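Xylose isomerase-like TIM barrel domain-containing protein (Parabacteroides distasonis, PDB 4KW2) is of unknown function but has the xylose isomerase-like TIM barrel fold, and may act as a sugar isomerase or a related enzyme. Local coordinates at residues Thr102-Glu105 with Trp106-Phe110; Pro62-Lys65 with Glu66-Leu69. One frame throughout, in Å; residues are numbered along the deposited sequence. Where two conformers were deposited one is given.

In the fold
From the N terminus, strand 50-53 leads into a long loop, where contact 2 (62-65 with 66-69) closes a tight turn before helix 75-86. The chain then runs through strand 91-98 and reaches contact 1 (102-105 with 106-110), which opens helix 103-116 and so starts the crossover to strand 120-123. Both contacts are local and lie in series, neither nested nor crossed. The centres of contact 1 and contact 2 are about 22 Å apart and their nearest atoms about 8 Å apart, without touching. Y71, two residues beyond contact 2, packs against E105 and K108 of contact 1, bringing the end of the earlier loop alongside the first turns of the later helix on the barrel's outside.

Contact 1 (Thr102-Glu105 with Trp106-Phe110); sequences TNEE and WDKFF
T102 O meets W106 twice: it accepts the bond from W106 N (3.3 Å) and lies 3.1 Å from W106 CD1, an oblique approach to the indole. With CG beside its own backbone N (chi1 -75°), W106 swings its five-membered ring back toward the start of the helix. T102 is the N-cap: its OG1 accepts from E105 N at 3.2 Å. In return T102 N comes to E105 OE1 at 3.2 Å from above the carboxylate plane; G101 N donates to the same oxygen. This is a capping box, and it opens helix 103-116, the crossover between strands 91-98 and 120-123 of the TIM barrel. The backbone bond from D107 N to N103 O (2.9 Å) continues the helical pattern. On the outer side E104 and K108 run side by side, E104 extended and K108 turned at its last torsion (chi4 -87°). E104 OE2 lies 3.2 Å from K108 CE and 3.8 Å from K108 NZ, a long salt bridge. W106 packs on A98 and V123 of the barrel strands and on L136 of helix 130-140, its ring edge-to-face with that of Y100; F109 touches F95 of strand 91-98 and, on a neighbouring subunit, W216.

Contact 2 (Pro62-Lys65 with Glu66-Leu69); sequences PFPK and ETYL
P64 and T67, first and last residues of a type II beta turn, meet through the P64 carbonyl oxygen and the threonine hydroxyl. T67 CB points back toward 62-65 and lies 3.4 Å from P64 O. One branch, OG1, stands beside T67's own backbone N (chi1 -55°), and this brings it to P64 O at 3.1 Å, where it donates a hydrogen bond. The hydroxyl arrives from above the carbonyl plane, 51° out of it. The same OG1 rests against the proline ring, 3.5 Å from P64 CG, with the two side chains at a slant to each other. The T67 side chain also touches L59 and L73. The turn's own backbone bond, T67 N to P64 O, is weak at 3.3 Å. A water donates to P64 O at 2.8 Å and also to T67 O, giving the proline oxygen a third partner and tying the turn's first residue to its last. With an alanine at T67 the hydroxyl's bond and its contact with the proline ring are gone, and the turn would probably be less firmly closed. At the corner E66 takes a positive phi (72°), as the third position of a type II turn requires. K65, extended, and E66, bent at its second torsion, lie side by side, their charged ends K65 NZ and E66 OE2 still 5.2 Å apart. E66 N donates to E58 OE2, and the T67 backbone bonds to L59, so the turn is pinned to the earlier part of its loop. Y68 packs against L221 of the second subunit. The turn lies in the connection from strand 50-53 to helix 75-86, with F63 packed on N77 and L80 of that helix and L69 on its L81.

Contact 1 (Thr102-Glu105 with Trp106-Phe110)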
ATOM      1  N   THR A 102      -1.892 -18.843 -21.396  1.00 35.91           N
ATOM      2  CA  THR A 102      -2.014 -19.697 -22.587  1.00 36.31           C
ATOM      3  C   THR A 102      -1.808 -18.917 -23.878  1.00 37.45           C
ATOM      4  O   THR A 102      -2.015 -17.707 -23.925  1.00 36.69           O
ATOM      5  CB  THR A 102      -3.392 -20.392 -22.672  1.00 34.86           C
ATOM      6  OG1 THR A 102      -4.390 -19.443 -23.073  1.00 35.49           O
ATOM      7  CG2 THR A 102      -3.776 -21.035 -21.338  1.00 34.14           C
ATOM      8  N   ASN A 103      -1.421 -19.631 -24.929  1.00 37.85           N
ATOM      9  CA  ASN A 103      -1.238 -19.027 -26.243  1.00 38.15           C
ATOM     10  C   ASN A 103      -2.543 -18.526 -26.850  1.00 37.62           C
ATOM     11  O   ASN A 103      -2.561 -17.498 -27.529  1.00 37.11           O
ATOM     12  CB  ASN A 103      -0.582 -20.027 -27.190  1.00 41.95           C
ATOM     13  CG  ASN A 103       0.853 -20.332 -26.812  1.00 45.14           C
ATOM     14  OD1 ASN A 103       1.418 -19.710 -25.915  1.00 44.78           O
ATOM     15  ND2 ASN A 103       1.445 -21.296 -27.493  1.00 50.60           N
ATOM     16  N   GLU A 104      -3.626 -19.258 -26.611  1.00 35.96           N
ATOM     17  CA  GLU A 104      -4.947 -18.864 -27.096  1.00 37.41           C
ATOM     18  C   GLU A 104      -5.326 -17.481 -26.561  1.00 35.76           C
ATOM     19  O   GLU A 104      -5.766 -16.620 -27.318  1.00 35.60           O
ATOM     20  CB  GLU A 104      -6.000 -19.887 -26.672  1.00 38.78           C
ATOM     21  CG  GLU A 104      -7.400 -19.597 -27.197  1.00 40.04           C
ATOM     22  CD  GLU A 104      -8.451 -20.572 -26.688  1.00 43.26           C
ATOM     23  OE1 GLU A 104      -8.201 -21.277 -25.683  1.00 43.80           O
ATOM     24  OE2 GLU A 104      -9.541 -20.627 -27.293  1.00 45.52           O
ATOM     25  N   GLU A 105      -5.142 -17.278 -25.259  1.00 35.31           N
ATOM     26  CA  GLU A 105      -5.432 -15.988 -24.631  1.00 35.79           C
ATOM     27  C   GLU A 105      -4.597 -14.856 -25.231  1.00 35.21           C
ATOM     28  O   GLU A 105      -5.126 -13.795 -25.561  1.00 34.17           O
ATOM     29  CB  GLU A 105      -5.206 -16.064 -23.119  1.00 36.51           C
ATOM     30  CG  GLU A 105      -6.230 -16.929 -22.390  1.00 37.27           C
ATOM     31  CD  GLU A 105      -5.789 -17.355 -21.000  1.00 37.85           C
ATOM     32  OE1 GLU A 105      -4.586 -17.240 -20.680  1.00 37.50           O
ATOM     33  OE2 GLU A 105      -6.655 -17.815 -20.223  1.00 38.82           O
ATOM     34  N   TRP A 106      -3.297 -15.084 -25.379  1.00 36.33           N
ATOM     35  CA  TRP A 106      -2.425 -14.073 -25.966  1.00 36.47           C
ATOM     36  C   TRP A 106      -2.913 -13.721 -27.356  1.00 37.64           C
ATOM     37  O   TRP A 106      -3.078 -12.548 -27.677  1.00 36.33           O
ATOM     38  CB  TRP A 106      -0.969 -14.543 -26.017  1.00 34.91           C
ATOM     39  CG  TRP A 106      -0.292 -14.518 -24.686  1.00 34.48           C
ATOM     40  CD1 TRP A 106       0.219 -15.582 -24.006  1.00 35.51           C
ATOM     41  CD2 TRP A 106      -0.053 -13.368 -23.865  1.00 34.34           C
ATOM     42  NE1 TRP A 106       0.762 -15.170 -22.816  1.00 35.97           N
ATOM     43  CE2 TRP A 106       0.609 -13.815 -22.704  1.00 35.42           C
ATOM     44  CE3 TRP A 106      -0.335 -12.007 -23.997  1.00 33.46           C
ATOM     45  CZ2 TRP A 106       0.998 -12.949 -21.685  1.00 35.16           C
ATOM     46  CZ3 TRP A 106       0.051 -11.147 -22.983  1.00 33.02           C
ATOM     47  CH2 TRP A 106       0.711 -11.622 -21.844  1.00 32.51           C
ATOM     48  N   ASP A 107      -3.169 -14.748 -28.163  1.00 40.34           N
ATOM     49  CA  ASP A 107      -3.632 -14.557 -29.536  1.00 42.30           C
ATOM     50  C   ASP A 107      -4.890 -13.695 -29.584  1.00 38.81           C
ATOM     51  O   ASP A 107      -4.950 -12.716 -30.329  1.00 41.43           O
ATOM     52  CB  ASP A 107      -3.895 -15.908 -30.204  1.00 46.40           C
ATOM     53  CG  ASP A 107      -4.180 -15.777 -31.683  1.00 55.35           C
ATOM     54  OD1 ASP A 107      -3.302 -15.280 -32.422  1.00 59.47           O
ATOM     55  OD2 ASP A 107      -5.285 -16.174 -32.110  1.00 64.31           O
ATOM     56  N   LYS A 108      -5.884 -14.053 -28.776  1.00 36.33           N
ATOM     57  CA  LYS A 108      -7.145 -13.307 -28.720  1.00 36.67           C
ATOM     58  C   LYS A 108      -6.953 -11.861 -28.243  1.00 33.79           C
ATOM     59  O   LYS A 108      -7.609 -10.947 -28.739  1.00 33.16           O
ATOM     60  CB  LYS A 108      -8.145 -14.016 -27.808  1.00 39.37           C
ATOM     61  CG  LYS A 108      -8.695 -15.323 -28.356  1.00 42.29           C
ATOM     62  CD  LYS A 108      -9.476 -16.059 -27.271  1.00 46.05           C
ATOM     63  CE  LYS A 108      -9.942 -17.436 -27.714  1.00 50.99           C
ATOM     64  NZ  LYS A 108     -11.252 -17.401 -28.411  1.00 54.60           N
ATOM     65  N   PHE A 109      -6.053 -11.671 -27.283  1.00 31.54           N
ATOM     66  CA  PHE A 109      -5.743 -10.350 -26.731  1.00 30.57           C
ATOM     67  C   PHE A 109      -5.111  -9.418 -27.778  1.00 33.41           C
ATOM     68  O   PHE A 109      -5.538  -8.265 -27.926  1.00 32.76           O
ATOM     69  CB  PHE A 109      -4.828 -10.518 -25.517  1.00 29.19           C
ATOM     70  CG  PHE A 109      -4.299  -9.229 -24.950  1.00 29.75           C
ATOM     71  CD1 PHE A 109      -5.129  -8.360 -24.261  1.00 29.11           C
ATOM     72  CD2 PHE A 109      -2.949  -8.911 -25.061  1.00 30.34           C
ATOM     73  CE1 PHE A 109      -4.630  -7.182 -23.724  1.00 28.75           C
ATOM     74  CE2 PHE A 109      -2.447  -7.743 -24.521  1.00 28.25           C
ATOM     75  CZ  PHE A 109      -3.288  -6.877 -23.851  1.00 27.79           C
ATOM     76  N   PHE A 110      -4.114  -9.922 -28.504  1.00 32.91           N
ATOM     77  CA  PHE A 110      -3.470  -9.154 -29.575  1.00 33.26           C
ATOM     78  C   PHE A 110      -4.418  -8.863 -30.737  1.00 36.29           C
ATOM     79  O   PHE A 110      -4.371  -7.782 -31.318  1.00 35.03           O
ATOM     80  CB  PHE A 110      -2.232  -9.884 -30.106  1.00 34.22           C
ATOM     81  CG  PHE A 110      -0.975  -9.581 -29.342  1.00 34.22           C
ATOM     82  CD1 PHE A 110      -0.724 -10.190 -28.119  1.00 33.45           C
ATOM     83  CD2 PHE A 110      -0.041  -8.693 -29.847  1.00 34.21           C
ATOM     84  CE1 PHE A 110       0.431  -9.914 -27.413  1.00 33.13           C
ATOM     85  CE2 PHE A 110       1.120  -8.411 -29.146  1.00 34.46           C
ATOM     86  CZ  PHE A 110       1.355  -9.023 -27.927  1.00 35.14           C
TER

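Contact 2 (Pro62-Lys65 with Glu66-Leu69)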
ATOM      1  N   PRO A  62     -23.398   3.675 -24.056  1.00 32.62           N
ATOM      2  CA  PRO A  62     -24.454   3.006 -24.821  1.00 32.72           C
ATOM      3  C   PRO A  62     -24.428   1.482 -24.846  1.00 32.61           C
ATOM      4  O   PRO A  62     -25.340   0.875 -25.406  1.00 31.80           O
ATOM      5  CB  PRO A  62     -24.223   3.534 -26.239  1.00 33.65           C
ATOM      6  CG  PRO A  62     -22.744   3.694 -26.309  1.00 34.38           C
ATOM      7  CD  PRO A  62     -22.326   4.168 -24.943  1.00 33.09           C
ATOM      8  N   PHE A  63     -23.408   0.859 -24.263  1.00 32.78           N
ATOM      9  CA  PHE A  63     -23.367  -0.603 -24.215  1.00 31.54           C
ATOM     10  C   PHE A  63     -24.415  -1.101 -23.248  1.00 31.15           C
ATOM     11  O   PHE A  63     -24.758  -0.398 -22.297  1.00 33.77           O
ATOM     12  CB  PHE A  63     -21.988  -1.111 -23.807  1.00 30.64           C
ATOM     13  CG  PHE A  63     -20.923  -0.750 -24.782  1.00 31.18           C
ATOM     14  CD1 PHE A  63     -20.689  -1.548 -25.885  1.00 32.66           C
ATOM     15  CD2 PHE A  63     -20.189   0.415 -24.626  1.00 30.78           C
ATOM     16  CE1 PHE A  63     -19.714  -1.210 -26.801  1.00 33.69           C
ATOM     17  CE2 PHE A  63     -19.220   0.764 -25.541  1.00 32.05           C
ATOM     18  CZ  PHE A  63     -18.981  -0.052 -26.629  1.00 33.13           C
ATOM     19  N   PRO A  64     -24.945  -2.303 -23.493  1.00 31.34           N
ATOM     20  CA  PRO A  64     -25.945  -2.832 -22.576  1.00 33.81           C
ATOM     21  C   PRO A  64     -25.329  -3.230 -21.242  1.00 34.31           C
ATOM     22  O   PRO A  64     -24.116  -3.449 -21.152  1.00 34.75           O
ATOM     23  CB  PRO A  64     -26.515  -4.048 -23.315  1.00 35.64           C
ATOM     24  CG  PRO A  64     -25.499  -4.419 -24.335  1.00 35.91           C
ATOM     25  CD  PRO A  64     -24.690  -3.194 -24.638  1.00 34.49           C
ATOM     26  N   LYS A  65     -26.170  -3.301 -20.220  1.00 34.20           N
ATOM     27  CA  LYS A  65     -25.728  -3.614 -18.866  1.00 37.24           C
ATOM     28  C   LYS A  65     -25.108  -5.014 -18.804  1.00 36.55           C
ATOM     29  O   LYS A  65     -25.527  -5.915 -19.532  1.00 33.59           O
ATOM     30  CB  LYS A  65     -26.906  -3.507 -17.893  1.00 36.57           C
ATOM     31  CG  LYS A  65     -26.504  -3.386 -16.438  1.00 37.70           C
ATOM     32  CD  LYS A  65     -27.676  -2.909 -15.597  1.00 39.78           C
ATOM     33  CE  LYS A  65     -27.362  -2.993 -14.115  1.00 42.37           C
ATOM     34  NZ  LYS A  65     -28.530  -2.586 -13.285  1.00 49.88           N
ATOM     35  N   GLU A  66     -24.106  -5.163 -17.936  1.00 38.44           N
ATOM     36  CA  GLU A  66     -23.325  -6.404 -17.768  1.00 42.41           C
ATOM     37  C   GLU A  66     -22.363  -6.712 -18.926  1.00 38.89           C
ATOM     38  O   GLU A  66     -21.809  -7.801 -18.983  1.00 43.98           O
ATOM     39  CB  GLU A  66     -24.220  -7.635 -17.512  1.00 47.86           C
ATOM     40  CG  GLU A  66     -25.292  -7.478 -16.438  1.00 59.37           C
ATOM     41  CD  GLU A  66     -24.736  -7.162 -15.062  1.00 71.04           C
ATOM     42  OE1 GLU A  66     -23.540  -7.424 -14.817  1.00 78.64           O
ATOM     43  OE2 GLU A  66     -25.507  -6.653 -14.217  1.00 83.07           O
ATOM     44  N   THR A  67     -22.157  -5.779 -19.845  1.00 37.80           N
ATOM     45  CA  THR A  67     -21.149  -5.981 -20.880  1.00 37.86           C
ATOM     46  C   THR A  67     -19.850  -5.370 -20.375  1.00 34.30           C
ATOM     47  O   THR A  67     -19.828  -4.193 -20.023  1.00 35.64           O
ATOM     48  CB  THR A  67     -21.550  -5.335 -22.214  1.00 38.49           C
ATOM     49  OG1 THR A  67     -22.831  -5.825 -22.608  1.00 42.19           O
ATOM     50  CG2 THR A  67     -20.534  -5.677 -23.298  1.00 39.56           C
ATOM     51  N   TYR A  68     -18.786  -6.176 -20.331  1.00 31.82           N
ATOM     52  CA  TYR A  68     -17.501  -5.717 -19.800  0.60 31.38           C
ATOM     53  C   TYR A  68     -16.401  -5.747 -20.858  1.00 28.95           C
ATOM     54  O   TYR A  68     -16.538  -6.384 -21.900  1.00 28.25           O
ATOM     55  CB  TYR A  68     -17.091  -6.511 -18.541  0.60 31.87           C
ATOM     56  CG  TYR A  68     -17.131  -8.025 -18.655  0.60 31.11           C
ATOM     57  CD1 TYR A  68     -16.131  -8.723 -19.326  0.60 31.64           C
ATOM     58  CD2 TYR A  68     -18.155  -8.760 -18.059  0.60 32.38           C
ATOM     59  CE1 TYR A  68     -16.165 -10.109 -19.423  0.60 32.31           C
ATOM     60  CE2 TYR A  68     -18.195 -10.143 -18.153  0.60 31.75           C
ATOM     61  CZ  TYR A  68     -17.198 -10.810 -18.834  0.60 30.88           C
ATOM     62  OH  TYR A  68     -17.230 -12.178 -18.921  0.60 31.08           O
ATOM     63  N   LEU A  69     -15.310  -5.035 -20.590  1.00 28.59           N
ATOM     64  CA  LEU A  69     -14.194  -4.976 -21.526  1.00 26.92           C
ATOM     65  C   LEU A  69     -13.435  -6.297 -21.493  1.00 29.18           C
ATOM     66  O   LEU A  69     -12.922  -6.706 -20.452  1.00 29.69           O
ATOM     67  CB  LEU A  69     -13.243  -3.829 -21.187  1.00 28.58           C
ATOM     68  CG  LEU A  69     -12.053  -3.614 -22.134  1.00 28.40           C
ATOM     69  CD1 LEU A  69     -12.506  -3.353 -23.563  1.00 31.12           C
ATOM     70  CD2 LEU A  69     -11.181  -2.471 -21.650  1.00 29.05           C
TER
HETATM   71  O   HOH W   1     -22.034  -2.178 -19.839  1.00 28.93           O